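Local coordinates for FEZ-1 protein (Fluoribacter gormanii, PDB 5WCK), which probably hydrolyses beta-lactam antibiotics as a monomeric, zinc-dependent subclass B3 metallo-beta-lactamase, at residues 91-95 / 96-100; 214-218 / 219-223. The protein carries 2 engineered substitutions. All blocks are in the same frame, centred on the assembly; numbering follows the deposited sequence.

In the fold
Interaction 1 and interaction 2 lie on opposite sides of the chain's centre, their own centres 25 Å apart and their nearest atoms about 11 Å, and they approach the dinuclear zinc site from different sheets of the metallo-beta-lactamase sandwich. Interaction 1 reaches the site from the second shell through Asp97, whose side chain comes within about 4 Å of that of the zinc ligand His71 and about 8 Å of a zinc ion. Residues 214-223 supply a ligand directly. His215 binds the zinc that Asp75 and His76 also hold, and its side chain is about 6 Å from the other zinc, whose protein ligands are His71, His73 and His149.

Interaction 1: 91-95 / 96-100; sequences YMVMD and EDVSV
With CG1 of Val93 trans to the main-chain nitrogen (chi1 177°), that methyl meets two residues of the first helical turn: Val98 CG2 lies 4.1 Å from Val93 CG1, and Asp97 CB is also 4.1 Å from it. Val98 in turn has CG2 on the side of its own nitrogen, tucked against the carbonyl oxygens of Met94 and Asp95. A bend at chi2 (80°) folds Glu96 back toward the strand, where its OE1 stands 3.6 Å from Met94 CG, the two side chains running side by side in the same direction. This is the strand-to-helix turn of a beta-alpha-beta unit, strand 90-94, helix 95-103 and strand 126-128, in the metallo-beta-lactamase fold; at the turn the N-to-C directions of strand and helix are 119° apart. Two i+3 to i backbone bonds open the helix: Asp97 N gives to Met94 O at 2.8 Å, and Val98 N to Asp95 O at 3.1 Å. A water also donates to Asp95 O at 2.8 Å and accepts from Ser99 N at 2.9 Å, linking these two backbone groups within the first turn. On the buried side, Asp97 accepts through OD2 from Ala72 N and is hydrogen-bonded there to Thr150 OG1 as well, while OD1 takes a weak bond from Gly152 N, tying the helix start to the zinc-ligand loops.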
ATOM      1  N   TYR A  91      13.440  -2.653   6.952  1.00  7.31           N
ATOM      2  CA  TYR A  91      12.370  -3.128   6.051  1.00  8.38           C
ATOM      3  C   TYR A  91      11.517  -4.156   6.796  1.00  7.87           C
ATOM      4  O   TYR A  91      12.024  -5.153   7.222  1.00  9.07           O
ATOM      5  CB  TYR A  91      13.048  -3.793   4.855  1.00  8.12           C
ATOM      6  CG  TYR A  91      12.218  -3.971   3.612  1.00  9.14           C
ATOM      7  CD1 TYR A  91      11.004  -3.346   3.443  1.00  8.98           C
ATOM      8  CD2 TYR A  91      12.676  -4.778   2.599  1.00  7.66           C
ATOM      9  CE1 TYR A  91      10.272  -3.507   2.283  1.00  7.69           C
ATOM     10  CE2 TYR A  91      11.962  -4.942   1.432  1.00  9.08           C
ATOM     11  CZ  TYR A  91      10.767  -4.281   1.258  1.00  7.37           C
ATOM     12  OH  TYR A  91      10.095  -4.462   0.091  1.00  7.92           O
ATOM     13  N   MET A  92      10.208  -3.901   6.865  1.00  5.89           N
ATOM     14  CA  MET A  92       9.320  -4.775   7.600  1.00  6.53           C
ATOM     15  C   MET A  92       8.197  -5.196   6.645  1.00  7.89           C
ATOM     16  O   MET A  92       7.579  -4.349   5.980  1.00  8.46           O
ATOM     17  CB  MET A  92       8.743  -4.079   8.837  1.00  6.98           C
ATOM     18  CG  MET A  92       9.796  -3.393   9.683  1.00  9.32           C
ATOM     19  SD  MET A  92       9.087  -2.791  11.233  1.00  9.38           S
ATOM     20  CE  MET A  92      10.563  -2.050  11.933  1.00 12.11           C
ATOM     21  N   VAL A  93       7.930  -6.498   6.602  1.00  6.12           N
ATOM     22  CA  VAL A  93       7.045  -7.120   5.597  1.00  5.17           C
ATOM     23  C   VAL A  93       6.223  -8.231   6.269  1.00  7.10           C
ATOM     24  O   VAL A  93       6.716  -9.035   7.054  1.00  7.18           O
ATOM     25  CB  VAL A  93       7.827  -7.662   4.387  1.00  5.99           C
ATOM     26  CG1 VAL A  93       6.911  -8.357   3.401  1.00  7.28           C
ATOM     27  CG2 VAL A  93       8.635  -6.597   3.682  1.00  7.78           C
ATOM     28  N   MET A  94       4.922  -8.276   5.933  1.00  6.54           N
ATOM     29  CA  MET A  94       3.998  -9.326   6.345  1.00  5.34           C
ATOM     30  C   MET A  94       4.557 -10.703   5.930  1.00  6.14           C
ATOM     31  O   MET A  94       4.930 -10.901   4.784  1.00  7.34           O
ATOM     32  CB  MET A  94       2.642  -9.103   5.668  1.00  7.59           C
ATOM     33  CG  MET A  94       1.504  -9.990   6.166  1.00  7.57           C
ATOM     34  SD  MET A  94       1.024  -9.803   7.911  1.00  8.49           S
ATOM     35  CE  MET A  94       0.233  -8.196   7.826  1.00  8.47           C
ATOM     36  N   ASP A  95       4.555 -11.626   6.899  1.00  7.13           N
ATOM     37  CA  ASP A  95       5.060 -12.993   6.822  1.00  8.21           C
ATOM     38  C   ASP A  95       4.790 -13.614   5.448  1.00  8.50           C
ATOM     39  O   ASP A  95       5.726 -14.080   4.773  1.00  8.88           O
ATOM     40  CB  ASP A  95       4.482 -13.809   7.971  1.00  9.26           C
ATOM     41  CG  ASP A  95       5.068 -15.207   8.136  1.00 24.50           C
ATOM     42  OD1 ASP A  95       6.179 -15.456   7.608  1.00 28.32           O
ATOM     43  OD2 ASP A  95       4.429 -16.017   8.841  1.00 40.27           O
ATOM     44  N   GLU A  96       3.523 -13.623   5.036  1.00  7.86           N
ATOM     45  CA  GLU A  96       3.107 -14.355   3.840  1.00  8.04           C
ATOM     46  C   GLU A  96       3.707 -13.784   2.551  1.00  6.41           C
ATOM     47  O   GLU A  96       3.724 -14.508   1.517  1.00  8.36           O
ATOM     48  CB  GLU A  96       1.584 -14.371   3.740  1.00  9.12           C
ATOM     49  CG  GLU A  96       0.885 -15.252   4.779  1.00 10.31           C
ATOM     50  CD  GLU A  96       0.686 -14.710   6.195  1.00 14.63           C
ATOM     51  OE1 GLU A  96       1.172 -13.572   6.520  1.00 15.22           O
ATOM     52  OE2 GLU A  96       0.059 -15.429   7.017  1.00 21.74           O
ATOM     53  N   ASP A  97       4.192 -12.528   2.565  1.00  6.33           N
ATOM     54  CA  ASP A  97       4.830 -11.936   1.391  1.00  6.27           C
ATOM     55  C   ASP A  97       6.377 -11.917   1.436  1.00  7.74           C
ATOM     56  O   ASP A  97       6.997 -11.470   0.501  1.00  8.50           O
ATOM     57  CB  ASP A  97       4.324 -10.519   1.141  1.00  7.19           C
ATOM     58  CG  ASP A  97       3.129 -10.425   0.211  1.00  7.92           C
ATOM     59  OD1 ASP A  97       2.680 -11.479  -0.317  1.00  7.70           O
ATOM     60  OD2 ASP A  97       2.643  -9.285   0.046  1.00  8.82           O
ATOM     61  N   VAL A  98       6.984 -12.401   2.526  1.00  7.79           N
ATOM     62  CA  VAL A  98       8.446 -12.333   2.710  1.00  8.52           C
ATOM     63  C   VAL A  98       9.155 -13.126   1.609  1.00  7.58           C
ATOM     64  O   VAL A  98      10.146 -12.636   1.047  1.00  8.89           O
ATOM     65  CB  VAL A  98       8.849 -12.795   4.109  1.00  8.20           C
ATOM     66  CG1 VAL A  98      10.366 -13.004   4.209  1.00 10.54           C
ATOM     67  CG2 VAL A  98       8.360 -11.793   5.156  1.00  9.66           C
ATOM     68  N   SER A  99       8.633 -14.318   1.269  1.00  9.66           N
ATOM     69  CA  SER A  99       9.304 -15.132   0.245  1.00  9.19           C
ATOM     70  C   SER A  99       9.442 -14.345  -1.065  1.00 10.04           C
ATOM     71  O   SER A  99      10.475 -14.393  -1.753  1.00 10.61           O
ATOM     72  CB  SER A  99       8.591 -16.433   0.016  1.00 13.95           C
ATOM     73  OG  SER A  99       9.178 -17.126  -1.070  1.00 16.79           O
ATOM     74  N   VAL A 100       8.378 -13.641  -1.465  1.00  9.16           N
ATOM     75  CA  VAL A 100       8.443 -12.888  -2.711  1.00  7.65           C
ATOM     76  C   VAL A 100       9.491 -11.769  -2.628  1.00  8.25           C
ATOM     77  O   VAL A 100      10.228 -11.537  -3.587  1.00  8.20           O
ATOM     78  CB  VAL A 100       7.060 -12.348  -3.112  1.00  8.30           C
ATOM     79  CG1 VAL A 100       7.151 -11.373  -4.247  1.00  8.96           C
ATOM     80  CG2 VAL A 100       6.135 -13.503  -3.459  1.00 13.36           C
TER
HETATM   81  O   HOH W   1       6.764 -15.823   2.864  1.00 10.60           O

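Interaction 2: 214-218 / 219-223; sequences SHAGM and FDLKN. With ZN (zinc ion), chain C.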
ATOM      1  N   SER A 214      -2.918   1.826  -2.307  1.00  6.13           N
ATOM      2  CA  SER A 214      -1.609   1.612  -2.962  1.00  6.98           C
ATOM      3  C   SER A 214      -1.523   2.301  -4.332  1.00  7.86           C
ATOM      4  O   SER A 214      -0.413   2.553  -4.809  1.00  5.99           O
ATOM      5  CB  SER A 214      -1.323   0.160  -3.031  1.00  6.32           C
ATOM      6  OG  SER A 214      -2.367  -0.538  -3.699  1.00  6.85           O
ATOM      7  N   HIS A 215      -2.669   2.601  -4.955  1.00  6.59           N
ATOM      8  CA  HIS A 215      -2.734   3.329  -6.198  1.00  6.43           C
ATOM      9  C   HIS A 215      -3.652   4.548  -6.038  1.00  7.61           C
ATOM     10  O   HIS A 215      -4.743   4.461  -5.460  1.00  7.51           O
ATOM     11  CB  HIS A 215      -3.246   2.461  -7.361  1.00  8.26           C
ATOM     12  CG  HIS A 215      -2.320   1.380  -7.789  1.00  7.72           C
ATOM     13  ND1 HIS A 215      -1.464   1.550  -8.862  1.00  8.08           N
ATOM     14  CD2 HIS A 215      -2.072   0.151  -7.299  1.00  8.96           C
ATOM     15  CE1 HIS A 215      -0.766   0.446  -9.029  1.00  9.94           C
ATOM     16  NE2 HIS A 215      -1.111  -0.432  -8.093  1.00  7.18           N
ATOM     17  N   ALA A 216      -3.198   5.666  -6.604  1.00  6.95           N
ATOM     18  CA  ALA A 216      -3.900   6.952  -6.604  1.00  7.26           C
ATOM     19  C   ALA A 216      -5.342   6.824  -7.104  1.00  7.60           C
ATOM     20  O   ALA A 216      -6.267   7.432  -6.531  1.00  8.31           O
ATOM     21  CB  ALA A 216      -3.134   7.930  -7.456  1.00  9.11           C
ATOM     22  N   GLY A 217      -5.550   6.020  -8.152  1.00  7.73           N
ATOM     23  CA  GLY A 217      -6.849   5.876  -8.770  1.00  7.41           C
ATOM     24  C   GLY A 217      -7.876   5.191  -7.868  1.00  8.59           C
ATOM     25  O   GLY A 217      -9.086   5.372  -8.063  1.00 12.78           O
ATOM     26  N   MET A 218      -7.433   4.445  -6.856  1.00  6.70           N
ATOM     27  CA  MET A 218      -8.372   3.769  -5.949  1.00  6.62           C
ATOM     28  C   MET A 218      -9.205   4.797  -5.194  1.00  6.43           C
ATOM     29  O   MET A 218     -10.385   4.535  -4.898  1.00  7.24           O
ATOM     30  CB  MET A 218      -7.621   2.904  -4.920  1.00  8.10           C
ATOM     31  CG  MET A 218      -6.906   1.780  -5.555  1.00 10.02           C
ATOM     32  SD  MET A 218      -5.847   0.977  -4.322  1.00 10.85           S
ATOM     33  CE  MET A 218      -5.492  -0.582  -5.129  1.00 16.80           C
ATOM     34  N   PHE A 219      -8.572   5.920  -4.820  1.00  6.60           N
ATOM     35  CA  PHE A 219      -9.173   6.817  -3.842  1.00  6.50           C
ATOM     36  C   PHE A 219      -9.319   8.239  -4.394  1.00  8.34           C
ATOM     37  O   PHE A 219      -9.602   9.131  -3.636  1.00  7.25           O
ATOM     38  CB  PHE A 219      -8.398   6.799  -2.525  1.00  7.47           C
ATOM     39  CG  PHE A 219      -6.970   7.282  -2.581  1.00  5.87           C
ATOM     40  CD1 PHE A 219      -5.944   6.412  -2.941  1.00  6.43           C
ATOM     41  CD2 PHE A 219      -6.642   8.590  -2.279  1.00  6.84           C
ATOM     42  CE1 PHE A 219      -4.621   6.840  -2.950  1.00  6.31           C
ATOM     43  CE2 PHE A 219      -5.319   9.021  -2.315  1.00  6.04           C
ATOM     44  CZ  PHE A 219      -4.313   8.148  -2.666  1.00  6.88           C
ATOM     45  N   ASP A 220      -9.173   8.428  -5.711  1.00  7.56           N
ATOM     46  CA  ASP A 220      -9.477   9.744  -6.349  1.00  6.61           C
ATOM     47  C   ASP A 220      -8.466  10.805  -5.899  1.00  5.79           C
ATOM     48  O   ASP A 220      -8.850  11.937  -5.629  1.00  6.44           O
ATOM     49  CB  ASP A 220     -10.927  10.179  -6.110  1.00  7.94           C
ATOM     50  CG  ASP A 220     -11.461  11.197  -7.110  1.00 14.16           C
ATOM     51  OD1 ASP A 220     -10.856  11.329  -8.188  1.00 21.02           O
ATOM     52  OD2 ASP A 220     -12.488  11.841  -6.785  1.00 16.32           O
ATOM     53  N   LEU A 221      -7.183  10.451  -5.851  1.00  6.00           N
ATOM     54  CA  LEU A 221      -6.103  11.369  -5.421  1.00  5.33           C
ATOM     55  C   LEU A 221      -6.195  12.701  -6.169  1.00  7.15           C
ATOM     56  O   LEU A 221      -6.127  13.756  -5.549  1.00  6.35           O
ATOM     57  CB  LEU A 221      -4.725  10.745  -5.660  1.00  6.66           C
ATOM     58  CG  LEU A 221      -3.537  11.706  -5.491  1.00  7.00           C
ATOM     59  CD1 LEU A 221      -3.349  12.074  -4.035  1.00 10.46           C
ATOM     60  CD2 LEU A 221      -2.256  11.127  -6.074  1.00  8.37           C
ATOM     61  N   LYS A 222      -6.257  12.633  -7.500  1.00  7.23           N
ATOM     62  CA  LYS A 222      -6.131  13.878  -8.286  1.00  6.57           C
ATOM     63  C   LYS A 222      -7.243  14.878  -7.959  1.00  7.19           C
ATOM     64  O   LYS A 222      -6.957  16.048  -7.679  1.00  8.67           O
ATOM     65  CB  LYS A 222      -6.120  13.592  -9.789  1.00  6.68           C
ATOM     66  CG  LYS A 222      -4.925  12.796 -10.279  1.00  6.71           C
ATOM     67  CD  LYS A 222      -5.122  12.385 -11.711  1.00  7.59           C
ATOM     68  CE  LYS A 222      -3.961  11.649 -12.318  1.00 10.23           C
ATOM     69  NZ  LYS A 222      -4.318  11.185 -13.673  1.00 10.81           N
ATOM     70  N   ASN A 223      -8.512  14.449  -8.010  1.00  6.29           N
ATOM     71  CA  ASN A 223      -9.635  15.362  -7.768  1.00  5.51           C
ATOM     72  C   ASN A 223      -9.622  15.841  -6.314  1.00  8.38           C
ATOM     73  O   ASN A 223      -9.922  16.986  -6.045  1.00  7.13           O
ATOM     74  CB  ASN A 223     -10.980  14.763  -8.173  1.00  7.60           C
ATOM     75  CG  ASN A 223     -11.084  14.577  -9.674  1.00 12.30           C
ATOM     76  OD1 ASN A 223     -10.950  15.536 -10.448  1.00 12.37           O
ATOM     77  ND2 ASN A 223     -11.299  13.345 -10.117  1.00 17.32           N
TER
HETATM   78 ZN    ZN C 301      -0.202  -2.256  -7.853  1.00 11.16          ZN
HETATM   79  O   HOH W   2       0.124  -4.226  -8.118  1.00 18.67           O
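One carbonyl organises the turn: Ala216 O accepts from Phe219 N and Leu221 N, both at 3.2 Å, from opposite faces of its plane, and the i+5 to i bond from Leu221 is nearly straight (174°), the chain turning between the two donors at Asp220, which has left-handed backbone angles (phi 68°). Phe219 places CG between its own nitrogen and carbonyl carbon (chi1 63°), which folds the ring back over the preceding turn. One ring face then covers Ala216 O near the rim, and CD1 comes 3.4 Å from His215 O. Across the turn, the Ala216 methyl packs against Leu221, with CB 3.6 Å from Leu221 CD2. Asp220 OD1 uses its syn lone pair to accept from Asn223 ND2 at 2.8 Å, a side-chain bond spanning the first turn of helix 221-229. Met218 reaches back along an extended chain so that SD takes a weak bond from His215 N. His215 itself coordinates zinc through NE2, while Asp24 holds ND1, which should fix the ring's rotation. The turn joins the short, weakly bonded helix 216-219 to helix 221-229 just past strand 210-213, on which the Phe219 ring rests through Phe211 and Leu212.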